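Local coordinates for protein fimbrium subunit Fim1C (Bacteroides vulgatus, PDB 4QB7) that probably serves as a tip component of fimbriae, the filamentous cell-surface appendages that mediate adhesion and biofilm formation, at residues R12-D17 with I91-Y96; S32-K35 with G39-I42; Q109-S114 with I138-D143. One frame throughout, in Å; residues are numbered along the deposited sequence.

Contact 1. Residues R12-D17 with I91-Y96; sequences RTIGLD and ITFFAY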
loop_
_atom_site.group_PDB
_atom_site.type_symbol
_atom_site.label_atom_id
_atom_site.label_comp_id
_atom_site.label_asym_id
_atom_site.label_seq_id
_atom_site.Cartn_x
_atom_site.Cartn_y
_atom_site.Cartn_z
ATOM N N ARG A 12 3.358 17.130 -33.238
ATOM C CA ARG A 12 2.089 17.288 -32.536
ATOM C C ARG A 12 1.666 16.019 -31.746
ATOM O O ARG A 12 0.747 16.113 -30.941
ATOM C CB ARG A 12 0.991 17.711 -33.534
ATOM C CG ARG A 12 0.051 18.808 -33.012
ATOM C CD ARG A 12 -0.757 19.537 -34.082
ATOM N NE ARG A 12 -1.356 18.657 -35.095
ATOM C CZ ARG A 12 -2.583 18.138 -35.034
ATOM N NH1 ARG A 12 -3.369 18.386 -33.989
ATOM N NH2 ARG A 12 -3.027 17.356 -36.011
ATOM N N THR A 13 2.331 14.863 -31.923
ATOM C CA THR A 13 1.922 13.675 -31.155
ATOM C C THR A 13 2.413 13.781 -29.671
ATOM O O THR A 13 3.470 14.360 -29.357
ATOM C CB THR A 13 2.306 12.340 -31.843
ATOM O OG1 THR A 13 1.858 11.246 -31.026
ATOM C CG2 THR A 13 3.799 12.220 -32.147
ATOM N N ILE A 14 1.565 13.259 -28.780
ATOM C CA ILE A 14 1.734 13.307 -27.339
ATOM C C ILE A 14 2.642 12.179 -26.920
ATOM O O ILE A 14 2.350 11.014 -27.184
ATOM C CB ILE A 14 0.350 13.283 -26.625
ATOM C CG1 ILE A 14 -0.470 14.521 -27.052
ATOM C CG2 ILE A 14 0.501 13.198 -25.084
ATOM C CD1 ILE A 14 -1.863 14.467 -26.820
ATOM N N GLY A 15 3.761 12.553 -26.319
ATOM C CA GLY A 15 4.746 11.618 -25.817
ATOM C C GLY A 15 4.482 11.325 -24.361
ATOM O O GLY A 15 3.870 12.148 -23.656
ATOM N N LEU A 16 4.908 10.126 -23.912
ATOM C CA LEU A 16 4.735 9.721 -22.523
ATOM C C LEU A 16 6.059 9.428 -21.901
ATOM O O LEU A 16 6.930 8.850 -22.540
ATOM C CB LEU A 16 3.825 8.480 -22.348
ATOM C CG LEU A 16 2.461 8.449 -23.005
ATOM C CD1 LEU A 16 1.779 7.152 -22.696
ATOM C CD2 LEU A 16 1.606 9.616 -22.569
ATOM N N ASP A 17 6.173 9.735 -20.620
ATOM C CA ASP A 17 7.337 9.435 -19.810
ATOM C C ASP A 17 6.883 9.231 -18.387
ATOM O O ASP A 17 5.894 9.814 -17.971
ATOM C CB ASP A 17 8.386 10.558 -19.912
ATOM C CG ASP A 17 9.678 10.280 -19.166
ATOM O OD1 ASP A 17 10.125 9.093 -19.157
ATOM O OD2 ASP A 17 10.262 11.246 -18.616
ATOM N N ILE A 91 -4.570 20.610 -22.123
ATOM C CA ILE A 91 -4.962 19.244 -21.723
ATOM C C ILE A 91 -4.446 18.963 -20.317
ATOM O O ILE A 91 -3.270 19.187 -20.025
ATOM C CB ILE A 91 -4.537 18.117 -22.720
ATOM C CG1 ILE A 91 -4.975 18.432 -24.176
ATOM C CG2 ILE A 91 -5.114 16.756 -22.280
ATOM C CD1 ILE A 91 -4.174 17.623 -25.155
ATOM N N THR A 92 -5.348 18.503 -19.443
ATOM C CA THR A 92 -5.041 18.141 -18.071
ATOM C C THR A 92 -5.059 16.619 -17.976
ATOM O O THR A 92 -6.019 15.959 -18.404
ATOM C CB THR A 92 -5.987 18.839 -17.080
ATOM O OG1 THR A 92 -5.558 20.182 -16.970
ATOM C CG2 THR A 92 -5.927 18.235 -15.681
ATOM N N PHE A 93 -3.985 16.076 -17.399
ATOM C CA PHE A 93 -3.796 14.647 -17.252
ATOM C C PHE A 93 -3.850 14.231 -15.797
ATOM O O PHE A 93 -3.548 15.017 -14.895
ATOM C CB PHE A 93 -2.448 14.227 -17.882
ATOM C CG PHE A 93 -2.325 14.539 -19.360
ATOM C CD1 PHE A 93 -1.886 15.788 -19.790
ATOM C CD2 PHE A 93 -2.653 13.586 -20.321
ATOM C CE1 PHE A 93 -1.803 16.086 -21.157
ATOM C CE2 PHE A 93 -2.564 13.883 -21.684
ATOM C CZ PHE A 93 -2.121 15.125 -22.094
ATOM N N PHE A 94 -4.277 12.975 -15.593
ATOM C CA PHE A 94 -4.302 12.197 -14.351
ATOM C C PHE A 94 -3.911 10.781 -14.727
ATOM O O PHE A 94 -4.132 10.368 -15.870
ATOM C CB PHE A 94 -5.684 12.230 -13.658
ATOM C CG PHE A 94 -6.170 13.611 -13.308
ATOM C CD1 PHE A 94 -5.749 14.240 -12.139
ATOM C CD2 PHE A 94 -7.040 14.293 -14.153
ATOM C CE1 PHE A 94 -6.197 15.526 -11.825
ATOM C CE2 PHE A 94 -7.500 15.574 -13.827
ATOM C CZ PHE A 94 -7.058 16.187 -12.679
ATOM N N ALA A 95 -3.351 10.030 -13.791
ATOM C CA ALA A 95 -2.959 8.655 -14.067
ATOM C C ALA A 95 -3.024 7.830 -12.795
ATOM O O ALA A 95 -2.911 8.390 -11.707
ATOM C CB ALA A 95 -1.555 8.615 -14.648
ATOM N N TYR A 96 -3.205 6.510 -12.937
ATOM C CA TYR A 96 -3.209 5.546 -11.827
ATOM C C TYR A 96 -2.522 4.249 -12.300
ATOM O O TYR A 96 -2.371 4.001 -13.503
ATOM C CB TYR A 96 -4.659 5.263 -11.310
ATOM C CG TYR A 96 -5.434 4.339 -12.220
ATOM C CD1 TYR A 96 -6.017 4.813 -13.391
ATOM C CD2 TYR A 96 -5.472 2.962 -11.982
ATOM C CE1 TYR A 96 -6.611 3.949 -14.306
ATOM C CE2 TYR A 96 -6.037 2.084 -12.907
ATOM C CZ TYR A 96 -6.601 2.586 -14.070
ATOM O OH TYR A 96 -7.203 1.745 -14.969
#
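Ile14 meets Ile91 and Phe93 with two separate branches, making a small, wholly apolar contact that buries 93 Å² in all. Its delta methyl reaches that of Ile91, with 4.3 Å between Ile14 CD1 and Ile91 CD1. The other branch turns to the aromatic ring, Ile14 CG2 lying 4.4 Å from Phe93 CZ. A beta-branched isoleucine suits this place because one short side chain can serve two neighbours at once: CG2 stands anti to the backbone N, while the CG1 arm runs extended (chi2 162°) and carries CD1 on to Ile91. Ile91 and Phe93, two residues apart on one strand, present their side chains on the same face, and Ile91 CG2 covers one face of the phenyl ring near its rim.

No hydrogen bond crosses between the segments, whose closest CA atoms, those of Ile14 and Ile91, are still 10.6 Å apart. The backbone beside Ile14 is held by other partners: its carbonyl oxygen accepts from the hydroxyl of Tyr78, and Gly15 bonds to Gly158 and Val160. Phe63 also packs on Ile14. Strand 15-18 thus runs parallel to strand 159-178 in the curled mixed sheet, while strand 90-97 is paired antiparallel with 40-47, whose Ala44 touches both Ile91 and Phe93; Ile14, just before strand 15-18, reaches across the inside of the curled sheet to strand 90-97.

Contact 2. Residues S32-K35 with G39-I42; sequences STLK and GFGI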
loop_
_atom_site.group_PDB
_atom_site.type_symbol
_atom_site.label_atom_id
_atom_site.label_comp_id
_atom_site.label_asym_id
_atom_site.label_seq_id
_atom_site.Cartn_x
_atom_site.Cartn_y
_atom_site.Cartn_z
ATOM N N SER A 32 9.849 0.335 -13.020
ATOM C CA SER A 32 10.180 -1.012 -13.470
ATOM C C SER A 32 8.995 -1.964 -13.243
ATOM O O SER A 32 8.726 -2.811 -14.103
ATOM C CB SER A 32 11.442 -1.522 -12.792
ATOM O OG SER A 32 11.264 -1.529 -11.389
ATOM N N THR A 33 8.255 -1.778 -12.128
ATOM C CA THR A 33 7.049 -2.550 -11.800
ATOM C C THR A 33 5.961 -2.326 -12.867
ATOM O O THR A 33 5.402 -3.305 -13.374
ATOM C CB THR A 33 6.552 -2.184 -10.416
ATOM O OG1 THR A 33 7.633 -2.323 -9.490
ATOM C CG2 THR A 33 5.371 -3.029 -9.988
ATOM N N LEU A 34 5.719 -1.049 -13.260
ATOM C CA LEU A 34 4.756 -0.713 -14.303
ATOM C C LEU A 34 5.200 -1.273 -15.644
ATOM O O LEU A 34 4.362 -1.750 -16.409
ATOM C CB LEU A 34 4.535 0.806 -14.418
ATOM C CG LEU A 34 4.283 1.600 -13.146
ATOM C CD1 LEU A 34 4.004 3.013 -13.472
ATOM C CD2 LEU A 34 3.139 1.052 -12.383
ATOM N N LYS A 35 6.507 -1.231 -15.935
ATOM C CA LYS A 35 7.030 -1.760 -17.198
ATOM C C LYS A 35 6.814 -3.282 -17.295
ATOM O O LYS A 35 6.404 -3.777 -18.338
ATOM C CB LYS A 35 8.521 -1.421 -17.363
ATOM C CG LYS A 35 8.799 0.030 -17.684
ATOM C CD LYS A 35 10.264 0.341 -17.645
ATOM C CE LYS A 35 10.536 1.794 -17.921
ATOM N NZ LYS A 35 11.922 2.175 -17.530
ATOM N N GLY A 39 1.306 -1.787 -16.918
ATOM C CA GLY A 39 1.449 -0.388 -17.291
ATOM C C GLY A 39 0.513 0.457 -16.453
ATOM O O GLY A 39 0.167 0.079 -15.335
ATOM N N PHE A 40 0.044 1.570 -16.990
ATOM C CA PHE A 40 -0.846 2.464 -16.246
ATOM C C PHE A 40 -1.978 2.973 -17.137
ATOM O O PHE A 40 -1.972 2.720 -18.342
ATOM C CB PHE A 40 -0.029 3.635 -15.638
ATOM C CG PHE A 40 0.711 4.533 -16.612
ATOM C CD1 PHE A 40 1.980 4.188 -17.080
ATOM C CD2 PHE A 40 0.175 5.754 -17.001
ATOM C CE1 PHE A 40 2.674 5.021 -17.954
ATOM C CE2 PHE A 40 0.874 6.589 -17.882
ATOM C CZ PHE A 40 2.126 6.220 -18.342
ATOM N N GLY A 41 -2.948 3.644 -16.521
ATOM C CA GLY A 41 -4.097 4.228 -17.203
ATOM C C GLY A 41 -4.130 5.741 -17.079
ATOM O O GLY A 41 -3.841 6.279 -16.007
ATOM N N ILE A 42 -4.470 6.437 -18.175
ATOM C CA ILE A 42 -4.504 7.900 -18.250
ATOM C C ILE A 42 -5.909 8.431 -18.449
ATOM O O ILE A 42 -6.666 7.891 -19.254
ATOM C CB ILE A 42 -3.609 8.422 -19.420
ATOM C CG1 ILE A 42 -2.218 7.762 -19.442
ATOM C CG2 ILE A 42 -3.513 9.961 -19.428
ATOM C CD1 ILE A 42 -1.412 8.012 -20.738
#
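Leu34 and Phe40 meet through their side chains just where the chain leaves helix 30-36 and enters strand 40-47, Leu34 CD1 lying 4.3 Å from Phe40 CD1. The leucine CG is anti to its carbonyl carbon (chi1 -48°), and the branch ending in CD1 continues the chain in an extended form, which carries that methyl away from the helix and up to the aromatic ring. The approach is oblique. Phe40 takes the less common rotamer in which CG sits beside both the backbone N and the carbonyl carbon (chi1 60°), and from there the ring meets Leu34 CD1.

A backbone link accompanies the apolar one. Gly39 N gives a weak, bent hydrogen bond to Leu34 O, 3.1 Å long, and Gly39 CA also approaches Leu34 O, at 3.3 Å. Glycine fits here because its phi is positive (72°), a conformation costly for residues with a CB; it lets the chain swing from the helix end into the extended path. Both side chains are buried, as befits large apolar groups. The Phe40 ring makes edge-to-face contacts with Trp76, Phe162 and Phe164, and Leu34 also touches Phe164 and Ala97. The short helix is thereby laid against strands 90-97 and 159-178, while strand 40-47 is paired antiparallel with 64-72 and 90-97.

Contact 3. Residues Q109-S114 with I138-D143; sequences QKITLS and IDLVTD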
loop_
_atom_site.group_PDB
_atom_site.type_symbol
_atom_site.label_atom_id
_atom_site.label_comp_id
_atom_site.label_asym_id
_atom_site.label_seq_id
_atom_site.Cartn_x
_atom_site.Cartn_y
_atom_site.Cartn_z
ATOM N N GLN A 109 -7.856 -5.400 -10.717
ATOM C CA GLN A 109 -7.200 -4.812 -9.551
ATOM C C GLN A 109 -8.114 -4.460 -8.400
ATOM O O GLN A 109 -7.615 -4.004 -7.371
ATOM C CB GLN A 109 -6.469 -3.522 -9.985
ATOM C CG GLN A 109 -5.747 -3.552 -11.344
ATOM C CD GLN A 109 -4.596 -4.540 -11.442
ATOM O OE1 GLN A 109 -4.173 -5.172 -10.458
ATOM N NE2 GLN A 109 -4.007 -4.640 -12.629
ATOM N N LYS A 110 -9.432 -4.658 -8.560
ATOM C CA LYS A 110 -10.489 -4.261 -7.617
ATOM C C LYS A 110 -10.517 -2.721 -7.557
ATOM O O LYS A 110 -10.725 -2.141 -6.493
ATOM C CB LYS A 110 -10.370 -4.923 -6.233
ATOM C CG LYS A 110 -10.738 -6.383 -6.261
ATOM C CD LYS A 110 -10.732 -6.974 -4.861
ATOM C CE LYS A 110 -11.228 -8.402 -4.837
ATOM N NZ LYS A 110 -12.660 -8.512 -5.242
ATOM N N ILE A 111 -10.312 -2.084 -8.734
ATOM C CA ILE A 111 -10.333 -0.651 -9.023
ATOM C C ILE A 111 -11.579 -0.368 -9.882
ATOM O O ILE A 111 -11.738 -0.948 -10.944
ATOM C CB ILE A 111 -9.009 -0.175 -9.745
ATOM C CG1 ILE A 111 -7.781 -0.191 -8.825
ATOM C CG2 ILE A 111 -9.163 1.205 -10.389
ATOM C CD1 ILE A 111 -6.395 -0.003 -9.589
ATOM N N THR A 112 -12.449 0.530 -9.421
ATOM C CA THR A 112 -13.646 1.006 -10.136
ATOM C C THR A 112 -13.393 2.489 -10.393
ATOM O O THR A 112 -13.028 3.226 -9.467
ATOM C CB THR A 112 -14.929 0.715 -9.326
ATOM O OG1 THR A 112 -15.044 -0.686 -9.114
ATOM C CG2 THR A 112 -16.184 1.212 -10.016
ATOM N N LEU A 113 -13.525 2.922 -11.645
ATOM C CA LEU A 113 -13.255 4.315 -11.997
ATOM C C LEU A 113 -14.537 5.115 -12.127
ATOM O O LEU A 113 -15.619 4.565 -12.413
ATOM C CB LEU A 113 -12.470 4.406 -13.317
ATOM C CG LEU A 113 -11.172 3.631 -13.458
ATOM C CD1 LEU A 113 -10.697 3.724 -14.850
ATOM C CD2 LEU A 113 -10.097 4.167 -12.548
ATOM N N SER A 114 -14.401 6.439 -11.961
ATOM C CA SER A 114 -15.483 7.390 -12.179
ATOM C C SER A 114 -15.847 7.329 -13.667
ATOM O O SER A 114 -14.967 7.090 -14.499
ATOM C CB SER A 114 -15.046 8.787 -11.756
ATOM O OG SER A 114 -13.792 9.111 -12.332
ATOM N N ILE A 138 -2.668 -4.904 -3.868
ATOM C CA ILE A 138 -2.289 -3.950 -4.890
ATOM C C ILE A 138 -1.605 -2.734 -4.262
ATOM O O ILE A 138 -2.095 -2.181 -3.278
ATOM C CB ILE A 138 -3.575 -3.560 -5.669
ATOM C CG1 ILE A 138 -4.274 -4.780 -6.350
ATOM C CG2 ILE A 138 -3.364 -2.378 -6.612
ATOM C CD1 ILE A 138 -3.434 -5.662 -7.245
ATOM N N ASP A 139 -0.465 -2.319 -4.837
ATOM C CA ASP A 139 0.232 -1.094 -4.433
ATOM C C ASP A 139 -0.294 -0.006 -5.382
ATOM O O ASP A 139 0.278 0.220 -6.455
ATOM C CB ASP A 139 1.760 -1.284 -4.488
ATOM C CG ASP A 139 2.599 -0.048 -4.211
ATOM O OD1 ASP A 139 2.045 0.939 -3.663
ATOM O OD2 ASP A 139 3.823 -0.066 -4.545
ATOM N N LEU A 140 -1.460 0.589 -5.019
ATOM C CA LEU A 140 -2.148 1.601 -5.808
ATOM C C LEU A 140 -1.363 2.892 -5.814
ATOM O O LEU A 140 -1.124 3.483 -4.759
ATOM C CB LEU A 140 -3.583 1.841 -5.289
ATOM C CG LEU A 140 -4.425 2.892 -6.048
ATOM C CD1 LEU A 140 -4.799 2.414 -7.442
ATOM C CD2 LEU A 140 -5.640 3.310 -5.245
ATOM N N VAL A 141 -0.968 3.332 -7.019
ATOM C CA VAL A 141 -0.226 4.572 -7.205
ATOM C C VAL A 141 -1.062 5.508 -8.055
ATOM O O VAL A 141 -1.833 5.064 -8.909
ATOM C CB VAL A 141 1.218 4.390 -7.769
ATOM C CG1 VAL A 141 2.093 3.583 -6.834
ATOM C CG2 VAL A 141 1.230 3.798 -9.163
ATOM N N THR A 142 -0.964 6.803 -7.799
ATOM C CA THR A 142 -1.709 7.769 -8.606
ATOM C C THR A 142 -0.844 8.950 -8.925
ATOM O O THR A 142 0.187 9.177 -8.293
ATOM C CB THR A 142 -3.011 8.263 -7.953
ATOM O OG1 THR A 142 -2.676 9.225 -6.941
ATOM C CG2 THR A 142 -3.880 7.141 -7.424
ATOM N N ASP A 143 -1.303 9.721 -9.889
ATOM C CA ASP A 143 -0.669 10.937 -10.306
ATOM C C ASP A 143 -1.731 12.005 -10.532
ATOM O O ASP A 143 -2.547 11.881 -11.440
ATOM C CB ASP A 143 0.168 10.706 -11.567
ATOM C CG ASP A 143 0.964 11.921 -11.976
ATOM O OD1 ASP A 143 0.792 12.985 -11.339
ATOM O OD2 ASP A 143 1.729 11.824 -12.947
#
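Ile111 and Leu140 meet through their CD1 methyls, the two side chains crossing at a slant, with 3.6 Å between Ile111 CD1 and Leu140 CD1. The isoleucine heads directly for the opposite segment. Leu140 sets off less directly; with CG anti to its backbone N (chi1 180°), its CD1 branch turns in toward the isoleucine tip. Branched aliphatic side chains suit a buried place where two backbones share no hydrogen bond.

Beside this pair, Gln109 and Ile138 cross at about a right angle. The glutamine chain bends at chi2 (-64°), bringing OE1 to 3.3 Å from Ile138 CD1, while Ile138 CG1 lies 3.6 Å from the backbone oxygen of Gln109. These are van der Waals contacts between a polar residue and a hydrocarbon one, and the polar work of the amide is done in another direction: NE2 donates to the carbonyl oxygen of Tyr99, which helps fix how the amide is turned. Glutamine suits the partly exposed margin, combining an aliphatic stem with a group able to bond to main chain. Phe126 touches both Ile111 and Ile138, widening the apolar patch.

Strand 111-113 belongs to an antiparallel sheet with 123-127, whereas 141-143 lies in the large mixed sheet between 90-97 and 159-178. The contact joins the start of strand 111-113 and the loop before it to the loop leading into strand 141-143, which is consistent with two beta layers packed together, as in the transthyretin-like clan to which the fimbrillin-like family belongs.

All three contacts reach the same mixed sheet. The centres of contacts 1 and 2 are about 13 Å apart, those of 2 and 3 about 12 Å, and those of 1 and 3 about 18 Å. Strand 90-97 sits between the other two participants, neighbouring 40-47 of contact 2 and 141-143 of contact 3; Tyr96 O probably bonds to Gly41 N, and Ala95 O to Asp143 N. Along the chain contact 2 nests inside the loop closed by contact 1, and contact 3 follows. Residues 12-17 lie in a predicted propeptide, so contact 1 may not persist if it is cleaved; strand 15-18 also touches Phe40 and Ile42 of contact 2.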